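Local coordinates for chromosome-partitioning protein ParB (Caulobacter vibrioides, PDB 7BM8) that binds DNA at the origin of replication and acts in chromosome partition, spreading on DNA through a CTP-dependent gating mechanism, at residues Gln48-Phe53 with Gly91-Arg96; Gln43-Gln48 with Glu85-Ala90. All coordinates share one frame; numbering follows the deposited sequence.

Interaction 1 (Gln48-Phe53 with Gly91-Arg96); sequences QPRRTF and GERRWR. With CTP (cytidine-5'-triphosphate), chain C.
The ring of Phe53 lies between two arginines, with the guanidinium of Arg96 over one face and CD of Arg50 near the rim of the other. Arg96 makes a cation-pi contact, its CZ 4.4 Å from the Phe53 ring centroid; the two planes stand 59° apart, and NH1 comes down over the ring centre. Glu92 and Arg93 approach the same ring obliquely, Glu92 OE2 at 3.4 Å from Phe53 CZ and Arg93 CG at 3.7 Å from Phe53 CE1. Both segments meet on the triphosphate of CTP. A bend in Arg50 (chi3 -62°) turns its guanidinium edge to the gamma phosphate, where NE donates to CTP O3G at 2.7 Å and NH1 to O2G. From the other side comes the GERR motif of the ParB N-terminal domain, which opens helix 92-100 against the phosphates: Gly91 N, at the N-cap, reaches CTP O1G at 2.7 Å, and Glu92 N binds the same oxygen. Arg94 grips O1B with both N and NE, and Arg93 NH2 holds O2A. Helix end and arginines together probably offset the phosphate charge. Behind this shell, Glu92 OE2 forms a salt bridge to Arg96 NH2 at 3.0 Å; the oxygen lies well out of the guanidinium plane, so the link is one of charge and no N-H points at it. Arg50 NH1 is bonded to Ala130 O of the second subunit, whose Glu136 carboxylate accepts Arg51 N and Thr52 N.

Interaction 2 (Gln43-Gln48 with Glu85-Ala90); sequences QRNPDQ and EYQIVA. With CTP (cytidine-5'-triphosphate), chain C.
Gln43 is fixed to the neighbouring strand by both its backbone polar atoms: its N donates to Tyr86 O at 2.9 Å, and its O receives Ile88 N at 2.8 Å. Both bonds are nearly straight, and Gln87 CA adds a CH...O contact to Gln43 O at 3.2 Å. This is parallel pairing, in which Gln43 spans the gap between Tyr86 and Ile88. Ile88 turns to the face of the sheet shared with Arg44. On the opposite face, that of Gln43 and Gln87, the Gln87 amide stacks with that of Asn45 in the following loop, planes 19° apart, Asn45 CB resting 3.5 Å from Gln87 CD. The extended side chain of Gln87, with CG anti to the backbone N (chi1 -164°), brings its amide alongside Asn45; although Gln87 NE2 comes to 3.2 Å from Asn45 OD1, the angle is too poor for a hydrogen bond. Gln87 OE1 accepts a hydrogen bond from Arg77 NE on the neighbouring strand 74-78. Strand 42-44 is an outermost strand, within this chain, of the mixed sheet of the ParB N-terminal domain, with strand 86-88 beside it, followed by a classic beta bulge in which Val89 and Ala90 face Leu75. The outer side of the contact is looser. Glu85 lays its carboxylate against Gln43 CB, with OE1 at 3.4 Å, while the end of the Gln43 side chain leads away from segment 85-90 and its OE1 takes a weak bond from Arg44 N. Asn45 opens a type I turn that closes at Gln48, helped by a weak Asp47 N to Asn45 OD1 bond; Pro46 and Asp47 in this turn are exposed, and Pro46 CD approaches Gln87 NE2 no closer than 4.4 Å.

In the fold
The centres of the two interactions lie about 9 Å apart, and the chain runs directly from one to the other twice. Gln48 ends the turn of interaction 2 and begins the CTP-binding loop of interaction 1, while strand 86-88 leads through Ala90 and Gly91 into helix 92-100. Cross-bracing joins them: Arg51 NH1 probably bonds Pro46 O at 2.7 Å, Glu92 OE2 forms a long, weak ion pair with Arg44 NH1 at 3.4 Å, and Trp95 CD2 packs on Ile88 CD1 at 3.4 Å. Interaction 1 binds the triphosphate directly, whereas in interaction 2 Ala90 C comes 3.7 Å from CTP O1G, and the Ile88 side chain is about 9 Å from the magnesium ion.

Interaction 1 (Gln48-Phe53 with Gly91-Arg96)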
# COMPACT_ATOMS: atom_id res chain seq x y z
N GLN A 48 -11.56 -11.86 -6.24
CA GLN A 48 -10.77 -10.79 -5.56
C GLN A 48 -10.03 -9.99 -6.63
O GLN A 48 -9.41 -10.57 -7.52
CB GLN A 48 -9.82 -11.44 -4.54
CG GLN A 48 -9.25 -10.47 -3.51
CD GLN A 48 -7.79 -10.17 -3.75
OE1 GLN A 48 -6.98 -11.05 -4.03
NE2 GLN A 48 -7.43 -8.90 -3.61
N PRO A 49 -10.09 -8.63 -6.60
CA PRO A 49 -9.46 -7.80 -7.63
C PRO A 49 -8.04 -8.18 -8.08
O PRO A 49 -7.71 -7.92 -9.23
CB PRO A 49 -9.41 -6.42 -6.95
CG PRO A 49 -10.63 -6.41 -6.05
CD PRO A 49 -10.78 -7.84 -5.58
N ARG A 50 -7.24 -8.75 -7.17
CA ARG A 50 -5.83 -9.16 -7.42
C ARG A 50 -5.80 -10.62 -7.88
O ARG A 50 -6.27 -11.49 -7.13
CB ARG A 50 -4.99 -8.99 -6.15
CG ARG A 50 -3.48 -9.09 -6.37
CD ARG A 50 -2.70 -9.32 -5.09
NE ARG A 50 -2.83 -8.23 -4.12
CZ ARG A 50 -2.19 -7.07 -4.17
NH1 ARG A 50 -2.38 -6.16 -3.23
NH2 ARG A 50 -1.35 -6.80 -5.16
N ARG A 51 -5.26 -10.87 -9.08
CA ARG A 51 -5.20 -12.21 -9.72
C ARG A 51 -3.82 -12.84 -9.48
O ARG A 51 -3.77 -14.03 -9.09
CB ARG A 51 -5.48 -12.11 -11.22
CG ARG A 51 -6.67 -11.22 -11.59
CD ARG A 51 -7.94 -11.49 -10.80
NE ARG A 51 -8.34 -12.89 -10.77
CZ ARG A 51 -9.36 -13.37 -10.07
NH1 ARG A 51 -9.64 -14.67 -10.11
NH2 ARG A 51 -10.11 -12.57 -9.33
N THR A 52 -2.74 -12.07 -9.70
CA THR A 52 -1.33 -12.55 -9.75
C THR A 52 -0.61 -12.25 -8.42
O THR A 52 -0.88 -11.19 -7.83
CB THR A 52 -0.60 -11.92 -10.94
OG1 THR A 52 -0.54 -10.51 -10.74
CG2 THR A 52 -1.29 -12.21 -12.26
N PHE A 53 0.26 -13.17 -7.98
CA PHE A 53 1.01 -13.13 -6.70
C PHE A 53 2.47 -13.57 -6.93
O PHE A 53 2.71 -14.79 -7.04
CB PHE A 53 0.36 -14.05 -5.66
CG PHE A 53 -1.04 -13.71 -5.24
CD1 PHE A 53 -1.30 -13.17 -3.98
CD2 PHE A 53 -2.12 -13.94 -6.08
CE1 PHE A 53 -2.59 -12.87 -3.58
CE2 PHE A 53 -3.42 -13.63 -5.68
CZ PHE A 53 -3.65 -13.10 -4.44
N GLY A 91 -6.78 -8.83 2.31
CA GLY A 91 -5.59 -9.35 3.01
C GLY A 91 -5.26 -10.80 2.66
O GLY A 91 -4.86 -11.54 3.57
N GLU A 92 -5.37 -11.19 1.38
CA GLU A 92 -5.07 -12.57 0.92
C GLU A 92 -3.56 -12.83 1.06
O GLU A 92 -3.21 -13.92 1.55
CB GLU A 92 -5.53 -12.78 -0.53
CG GLU A 92 -5.50 -14.24 -0.96
CD GLU A 92 -6.23 -14.55 -2.25
OE1 GLU A 92 -7.31 -13.97 -2.48
OE2 GLU A 92 -5.71 -15.37 -3.04
N ARG A 93 -2.72 -11.88 0.64
CA ARG A 93 -1.24 -11.99 0.72
C ARG A 93 -0.83 -12.22 2.17
O ARG A 93 -0.03 -13.15 2.41
CB ARG A 93 -0.55 -10.75 0.15
CG ARG A 93 -0.66 -10.62 -1.36
CD ARG A 93 0.20 -9.52 -1.94
NE ARG A 93 1.63 -9.79 -1.77
CZ ARG A 93 2.46 -9.11 -0.99
NH1 ARG A 93 3.73 -9.47 -0.92
NH2 ARG A 93 2.04 -8.07 -0.29
N ARG A 94 -1.37 -11.42 3.10
CA ARG A 94 -1.14 -11.54 4.56
C ARG A 94 -1.45 -12.97 5.01
O ARG A 94 -0.60 -13.57 5.70
CB ARG A 94 -2.00 -10.54 5.33
CG ARG A 94 -1.35 -9.17 5.49
CD ARG A 94 -2.34 -8.11 5.98
NE ARG A 94 -3.19 -7.62 4.91
CZ ARG A 94 -4.16 -6.72 5.06
NH1 ARG A 94 -4.42 -6.22 6.26
NH2 ARG A 94 -4.87 -6.34 4.02
N TRP A 95 -2.60 -13.50 4.61
CA TRP A 95 -3.08 -14.87 4.95
C TRP A 95 -2.11 -15.92 4.40
O TRP A 95 -1.75 -16.84 5.17
CB TRP A 95 -4.50 -15.07 4.40
CG TRP A 95 -5.03 -16.46 4.54
CD1 TRP A 95 -5.19 -17.17 5.70
CD2 TRP A 95 -5.52 -17.29 3.48
NE1 TRP A 95 -5.73 -18.39 5.43
CE2 TRP A 95 -5.94 -18.50 4.08
CE3 TRP A 95 -5.63 -17.14 2.10
CZ2 TRP A 95 -6.48 -19.54 3.32
CZ3 TRP A 95 -6.16 -18.17 1.35
CH2 TRP A 95 -6.58 -19.36 1.96
N ARG A 96 -1.71 -15.79 3.14
CA ARG A 96 -0.80 -16.75 2.45
C ARG A 96 0.62 -16.63 3.03
O ARG A 96 1.26 -17.69 3.24
CB ARG A 96 -0.81 -16.49 0.94
CG ARG A 96 -2.03 -17.08 0.24
CD ARG A 96 -2.04 -16.79 -1.25
NE ARG A 96 -3.13 -17.48 -1.92
CZ ARG A 96 -3.47 -17.31 -3.20
NH1 ARG A 96 -2.80 -16.46 -3.96
NH2 ARG A 96 -4.48 -17.99 -3.71
N1 CTP C . 1.62 -5.82 6.62
C2 CTP C . 1.28 -6.32 7.88
N3 CTP C . 2.24 -6.90 8.64
C4 CTP C . 3.50 -7.00 8.18
C5 CTP C . 3.86 -6.50 6.90
C6 CTP C . 2.90 -5.93 6.15
O2 CTP C . 0.11 -6.21 8.28
N4 CTP C . 4.40 -7.59 8.96
C1' CTP C . 0.54 -5.19 5.82
C2' CTP C . 0.96 -3.97 5.01
O2' CTP C . 1.04 -2.85 5.86
C3' CTP C . -0.22 -3.91 4.02
C4' CTP C . -0.53 -5.39 3.76
O4' CTP C . 0.09 -6.12 4.85
O3' CTP C . -1.33 -3.24 4.59
C5' CTP C . -0.06 -5.95 2.44
O5' CTP C . -0.76 -5.26 1.36
PA CTP C . -1.07 -5.96 -0.05
O1A CTP C . -2.20 -5.24 -0.70
O2A CTP C . 0.20 -6.12 -0.82
O3A CTP C . -1.59 -7.40 0.40
PB CTP C . -2.87 -7.76 1.28
O1B CTP C . -2.44 -8.63 2.41
O2B CTP C . -3.60 -6.49 1.54
O3B CTP C . -3.72 -8.65 0.26
PG CTP C . -4.78 -8.19 -0.86
O1G CTP C . -6.16 -8.49 -0.32
O2G CTP C . -4.53 -6.70 -1.04
O3G CTP C . -4.45 -9.00 -2.09

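Interaction 2 (Gln43-Gln48 with Glu85-Ala90)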
# COMPACT_ATOMS: atom_id res chain seq x y z
N GLN A 43 -10.73 -18.59 4.06
CA GLN A 43 -10.63 -18.95 2.62
C GLN A 43 -10.67 -17.68 1.77
O GLN A 43 -11.25 -16.67 2.23
CB GLN A 43 -11.75 -19.93 2.25
CG GLN A 43 -11.62 -20.52 0.86
CD GLN A 43 -10.32 -21.27 0.68
OE1 GLN A 43 -9.48 -20.89 -0.13
NE2 GLN A 43 -10.15 -22.33 1.45
N ARG A 44 -10.07 -17.73 0.58
CA ARG A 44 -9.97 -16.60 -0.39
C ARG A 44 -11.29 -16.45 -1.15
O ARG A 44 -12.01 -17.46 -1.30
CB ARG A 44 -8.83 -16.83 -1.39
CG ARG A 44 -8.72 -18.25 -1.92
CD ARG A 44 -7.68 -18.44 -3.01
NE ARG A 44 -8.27 -18.71 -4.31
CZ ARG A 44 -8.47 -17.81 -5.27
NH1 ARG A 44 -8.14 -16.54 -5.09
NH2 ARG A 44 -9.01 -18.18 -6.42
N ASN A 45 -11.60 -15.24 -1.60
CA ASN A 45 -12.65 -14.98 -2.62
C ASN A 45 -12.01 -15.12 -3.99
O ASN A 45 -11.07 -14.39 -4.31
CB ASN A 45 -13.29 -13.60 -2.45
CG ASN A 45 -14.51 -13.40 -3.33
OD1 ASN A 45 -15.01 -14.34 -3.94
ND2 ASN A 45 -15.00 -12.17 -3.38
N PRO A 46 -12.46 -16.08 -4.84
CA PRO A 46 -11.92 -16.22 -6.20
C PRO A 46 -12.04 -14.93 -7.04
O PRO A 46 -11.19 -14.70 -7.87
CB PRO A 46 -12.76 -17.35 -6.81
CG PRO A 46 -13.27 -18.13 -5.61
CD PRO A 46 -13.48 -17.09 -4.53
N ASP A 47 -13.07 -14.12 -6.77
CA ASP A 47 -13.40 -12.87 -7.51
C ASP A 47 -12.75 -11.67 -6.81
O ASP A 47 -13.36 -10.58 -6.84
CB ASP A 47 -14.91 -12.69 -7.63
CG ASP A 47 -15.63 -13.97 -8.01
OD1 ASP A 47 -15.43 -14.43 -9.16
OD2 ASP A 47 -16.35 -14.51 -7.15
N GLN A 48 -11.56 -11.86 -6.24
CA GLN A 48 -10.77 -10.79 -5.56
C GLN A 48 -10.03 -9.99 -6.63
O GLN A 48 -9.41 -10.57 -7.52
CB GLN A 48 -9.82 -11.44 -4.54
CG GLN A 48 -9.25 -10.47 -3.51
CD GLN A 48 -7.79 -10.17 -3.75
OE1 GLN A 48 -6.98 -11.05 -4.03
NE2 GLN A 48 -7.43 -8.90 -3.61
N GLU A 85 -16.82 -20.66 8.37
CA GLU A 85 -15.62 -20.23 7.60
C GLU A 85 -15.75 -18.73 7.32
O GLU A 85 -16.89 -18.22 7.37
CB GLU A 85 -15.49 -21.04 6.31
CG GLU A 85 -14.05 -21.36 5.95
CD GLU A 85 -13.80 -21.71 4.49
OE1 GLU A 85 -14.54 -21.22 3.62
OE2 GLU A 85 -12.84 -22.47 4.23
N TYR A 86 -14.64 -18.05 7.04
CA TYR A 86 -14.61 -16.60 6.71
C TYR A 86 -13.94 -16.41 5.35
O TYR A 86 -12.87 -17.00 5.11
CB TYR A 86 -13.89 -15.82 7.81
CG TYR A 86 -14.58 -15.87 9.15
CD1 TYR A 86 -15.72 -15.10 9.38
CD2 TYR A 86 -14.13 -16.68 10.17
CE1 TYR A 86 -16.37 -15.14 10.60
CE2 TYR A 86 -14.77 -16.73 11.39
CZ TYR A 86 -15.89 -15.96 11.61
OH TYR A 86 -16.53 -16.00 12.82
N GLN A 87 -14.58 -15.63 4.47
CA GLN A 87 -14.06 -15.31 3.12
C GLN A 87 -13.29 -13.99 3.19
O GLN A 87 -13.89 -12.97 3.56
CB GLN A 87 -15.20 -15.23 2.10
CG GLN A 87 -14.72 -15.29 0.66
CD GLN A 87 -15.79 -14.87 -0.32
OE1 GLN A 87 -16.36 -13.79 -0.21
NE2 GLN A 87 -16.05 -15.72 -1.29
N ILE A 88 -12.00 -14.02 2.85
CA ILE A 88 -11.09 -12.84 2.92
C ILE A 88 -11.58 -11.78 1.93
O ILE A 88 -11.62 -12.07 0.72
CB ILE A 88 -9.63 -13.26 2.67
CG1 ILE A 88 -9.10 -14.13 3.81
CG2 ILE A 88 -8.74 -12.03 2.45
CD1 ILE A 88 -7.82 -14.85 3.49
N VAL A 89 -11.94 -10.60 2.45
CA VAL A 89 -12.38 -9.42 1.67
C VAL A 89 -11.13 -8.61 1.28
O VAL A 89 -11.02 -8.23 0.10
CB VAL A 89 -13.39 -8.57 2.46
CG1 VAL A 89 -13.85 -7.35 1.67
CG2 VAL A 89 -14.57 -9.40 2.92
N ALA A 90 -10.23 -8.37 2.25
CA ALA A 90 -8.93 -7.69 2.06
C ALA A 90 -7.87 -8.35 2.93
O ALA A 90 -8.07 -8.41 4.16
CB ALA A 90 -9.08 -6.22 2.39
N1 CTP C . 1.62 -5.82 6.62
C2 CTP C . 1.28 -6.32 7.88
N3 CTP C . 2.24 -6.90 8.64
C4 CTP C . 3.50 -7.00 8.18
C5 CTP C . 3.86 -6.50 6.90
C6 CTP C . 2.90 -5.93 6.15
O2 CTP C . 0.11 -6.21 8.28
N4 CTP C . 4.40 -7.59 8.96
C1' CTP C . 0.54 -5.19 5.82
C2' CTP C . 0.96 -3.97 5.01
O2' CTP C . 1.04 -2.85 5.86
C3' CTP C . -0.22 -3.91 4.02
C4' CTP C . -0.53 -5.39 3.76
O4' CTP C . 0.09 -6.12 4.85
O3' CTP C . -1.33 -3.24 4.59
C5' CTP C . -0.06 -5.95 2.44
O5' CTP C . -0.76 -5.26 1.36
PA CTP C . -1.07 -5.96 -0.05
O1A CTP C . -2.20 -5.24 -0.70
O2A CTP C . 0.20 -6.12 -0.82
O3A CTP C . -1.59 -7.40 0.40
PB CTP C . -2.87 -7.76 1.28
O1B CTP C . -2.44 -8.63 2.41
O2B CTP C . -3.60 -6.49 1.54
O3B CTP C . -3.72 -8.65 0.26
PG CTP C . -4.78 -8.19 -0.86
O1G CTP C . -6.16 -8.49 -0.32
O2G CTP C . -4.53 -6.70 -1.04
O3G CTP C . -4.45 -9.00 -2.09